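Local coordinates for protein flagellin (Burkholderia pseudomallei, PDB 4CFI) that probably polymerises into the flagellar filament that drives bacterial swimming and is a target of the immune response, at residues 105-110 with 236-241. Residues are numbered along the deposited sequence; the frame is centred on the assembly and turned at random. Where two conformers were deposited one is given.
Sequences MVQTGQ and SIDNAL
Met105 and Gln107 meet Asn239 and Asp238 in a small, polar, water-bridged surface contact. It lies where the D2 region meets the helical core: the loop leading into strand 111-119 touches the long helix 227-257, probably part of domain D1 as in other flagellins. One direct hydrogen bond crosses it: Asn239 ND2 donates to Met105 O at 2.9 Å. The bond is bent, 144° at the hydrogen, and the donor stands above the carbonyl plane. The same nitrogen also donates to Gly103 O, so two loop carbonyls fix the rotation of the amide. Its other end works through water: one water lies 2.9 Å from Gln107 N, which donates to it, and 2.9 Å from Asn239 OD1, to which it donates.

In the conformer given, one of two for Gln107, CG sits between the backbone N and carbonyl carbon (chi1 68°). The chain is extended beyond CG and brings OE1 to 3.6 Å from Asp238 OD2. The amide is nearly perpendicular to the carboxylate (82°). A second water donates one hydrogen to each of these two acceptors, 2.6 Å from Asp238 OD2, probably only part of the time.

Asp238 OD1 forms a salt bridge to Arg24 of helix 2-31, against which Ile237 and Leu241 also pack. On the loop side, Gln107 O and Gln110 N bond to Ser142 OG, at the end of strand 135-142.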
ATOM      1  N   MET A 105       2.969  -4.750  -0.648  1.00  6.99           N
ATOM      2  CA  MET A 105       2.604  -4.919   0.750  1.00  6.69           C
ATOM      3  C   MET A 105       2.435  -3.569   1.425  1.00  7.08           C
ATOM      4  O   MET A 105       3.093  -2.602   1.065  1.00  7.69           O
ATOM      5  CB  MET A 105       3.690  -5.737   1.482  1.00  6.97           C
ATOM      6  CG  MET A 105       3.888  -7.143   0.922  1.00  7.50           C
ATOM      7  SD  MET A 105       5.267  -8.034   1.662  1.00  7.03           S
ATOM      8  CE  MET A 105       6.673  -7.002   1.233  1.00  8.35           C
ATOM      9  N   VAL A 106       1.583  -3.516   2.439  1.00  6.55           N
ATOM     10  CA  VAL A 106       1.411  -2.291   3.208  1.00  6.72           C
ATOM     11  C   VAL A 106       2.678  -2.010   4.029  1.00  6.58           C
ATOM     12  O   VAL A 106       3.222  -2.911   4.656  1.00  7.69           O
ATOM     13  CB  VAL A 106       0.208  -2.408   4.156  1.00  7.40           C
ATOM     14  CG1 VAL A 106       0.001  -1.089   4.892  1.00  7.69           C
ATOM     15  CG2 VAL A 106      -1.079  -2.776   3.418  1.00  8.83           C
ATOM     16  N   GLN A 107       3.167  -0.776   3.994  0.62  6.92           N
ATOM     17  CA  GLN A 107       4.326  -0.402   4.811  0.62  7.77           C
ATOM     18  C   GLN A 107       4.035  -0.634   6.284  0.62  7.08           C
ATOM     19  O   GLN A 107       2.895  -0.564   6.714  0.62  7.26           O
ATOM     20  CB  GLN A 107       4.710   1.055   4.602  0.62  9.65           C
ATOM     21  CG  GLN A 107       3.682   2.031   5.141  0.62 12.86           C
ATOM     22  CD  GLN A 107       4.043   3.472   4.860  0.62 15.18           C
ATOM     23  OE1 GLN A 107       3.251   4.208   4.270  0.62 18.72           O
ATOM     24  NE2 GLN A 107       5.238   3.886   5.279  0.62 13.16           N
ATOM     25  N   THR A 108       5.069  -0.896   7.060  1.00  6.37           N
ATOM     26  CA  THR A 108       4.890  -1.208   8.470  1.00  6.23           C
ATOM     27  C   THR A 108       4.260  -0.054   9.268  1.00  6.80           C
ATOM     28  O   THR A 108       4.455   1.140   8.957  1.00  8.35           O
ATOM     29  CB  THR A 108       6.220  -1.633   9.113  1.00  7.06           C
ATOM     30  OG1 THR A 108       5.953  -2.166  10.394  1.00  7.67           O
ATOM     31  CG2 THR A 108       7.252  -0.468   9.214  1.00  9.10           C
ATOM     32  N   GLY A 109       3.464  -0.427  10.270  1.00  6.92           N
ATOM     33  CA  GLY A 109       2.964   0.529  11.259  1.00  7.49           C
ATOM     34  C   GLY A 109       1.623   1.173  10.966  1.00  7.75           C
ATOM     35  O   GLY A 109       1.238   2.099  11.677  1.00  9.14           O
ATOM     36  N   GLN A 110       0.920   0.708   9.941  0.50  7.27           N
ATOM     37  CA  GLN A 110      -0.348   1.312   9.545  0.50  8.28           C
ATOM     38  C   GLN A 110      -1.505   0.493  10.120  0.50  7.86           C
ATOM     39  O   GLN A 110      -1.528  -0.736  10.025  0.50  8.20           O
ATOM     40  CB  GLN A 110      -0.425   1.376   8.024  0.50  8.48           C
ATOM     41  CG  GLN A 110       0.710   2.182   7.405  0.50 11.12           C
ATOM     42  CD  GLN A 110       0.448   3.669   7.507  0.50 14.20           C
ATOM     43  OE1 GLN A 110       1.152   4.379   8.217  0.50 17.67           O
ATOM     44  NE2 GLN A 110      -0.599   4.142   6.821  0.50 17.60           N
ATOM     45  N   SER A 236      -1.831   1.842  -1.886  1.00 10.23           N
ATOM     46  CA  SER A 236      -1.224   1.673  -3.196  1.00 10.15           C
ATOM     47  C   SER A 236      -0.468   2.915  -3.630  1.00 10.13           C
ATOM     48  O   SER A 236       0.647   2.805  -4.158  1.00 10.09           O
ATOM     49  CB  SER A 236      -2.290   1.322  -4.229  1.00 10.47           C
ATOM     50  OG  SER A 236      -1.711   0.961  -5.478  1.00 10.76           O
ATOM     51  N   ILE A 237      -1.058   4.097  -3.434  1.00 10.32           N
ATOM     52  CA  ILE A 237      -0.394   5.347  -3.793  1.00 10.28           C
ATOM     53  C   ILE A 237       0.831   5.603  -2.911  1.00 10.58           C
ATOM     54  O   ILE A 237       1.862   6.068  -3.410  1.00 10.83           O
ATOM     55  CB  ILE A 237      -1.373   6.543  -3.746  1.00 10.33           C
ATOM     56  CG1 ILE A 237      -2.438   6.412  -4.855  1.00 11.14           C
ATOM     57  CG2 ILE A 237      -0.622   7.876  -3.830  1.00 11.45           C
ATOM     58  CD1 ILE A 237      -1.879   6.518  -6.254  1.00 10.96           C
ATOM     59  N   ASP A 238       0.734   5.333  -1.607  1.00 10.51           N
ATOM     60  CA  ASP A 238       1.921   5.451  -0.763  1.00  9.60           C
ATOM     61  C   ASP A 238       3.083   4.620  -1.355  1.00  8.87           C
ATOM     62  O   ASP A 238       4.233   5.078  -1.428  1.00  9.79           O
ATOM     63  CB  ASP A 238       1.631   5.020   0.687  1.00 10.33           C
ATOM     64  CG  ASP A 238       0.849   6.055   1.490  1.00 12.33           C
ATOM     65  OD1 ASP A 238       0.720   7.223   1.065  1.00 15.17           O
ATOM     66  OD2 ASP A 238       0.371   5.662   2.574  1.00 14.43           O
ATOM     67  N   ASN A 239       2.775   3.399  -1.783  1.00  8.40           N
ATOM     68  CA  ASN A 239       3.784   2.515  -2.357  1.00  7.82           C
ATOM     69  C   ASN A 239       4.297   3.001  -3.700  1.00  7.73           C
ATOM     70  O   ASN A 239       5.489   2.940  -3.969  1.00  8.21           O
ATOM     71  CB  ASN A 239       3.239   1.095  -2.456  1.00  8.05           C
ATOM     72  CG  ASN A 239       3.065   0.453  -1.091  1.00  8.62           C
ATOM     73  OD1 ASN A 239       3.448   1.024  -0.058  1.00  9.62           O
ATOM     74  ND2 ASN A 239       2.488  -0.714  -1.068  1.00  8.21           N
ATOM     75  N   ALA A 240       3.400   3.471  -4.554  1.00  8.27           N
ATOM     76  CA  ALA A 240       3.805   4.008  -5.853  1.00  8.04           C
ATOM     77  C   ALA A 240       4.708   5.231  -5.683  1.00  8.00           C
ATOM     78  O   ALA A 240       5.708   5.372  -6.389  1.00  8.30           O
ATOM     79  CB  ALA A 240       2.583   4.353  -6.686  1.00  8.61           C
ATOM     80  N   LEU A 241       4.354   6.127  -4.768  1.00  8.75           N
ATOM     81  CA  LEU A 241       5.183   7.301  -4.496  1.00  9.34           C
ATOM     82  C   LEU A 241       6.562   6.912  -3.976  1.00  9.01           C
ATOM     83  O   LEU A 241       7.542   7.550  -4.331  1.00 10.47           O
ATOM     84  CB  LEU A 241       4.497   8.309  -3.553  1.00 10.97           C
ATOM     85  CG  LEU A 241       3.448   9.184  -4.252  1.00 13.38           C
ATOM     86  CD1 LEU A 241       2.569   9.865  -3.216  1.00 15.13           C
ATOM     87  CD2 LEU A 241       4.110  10.207  -5.167  1.00 15.06           C
TER
HETATM   88  O   HOH W   1       1.899   1.166   2.334  1.00 10.81           O
HETATM   89  O   HOH W   2       0.555   3.171   3.434  1.00 18.70           O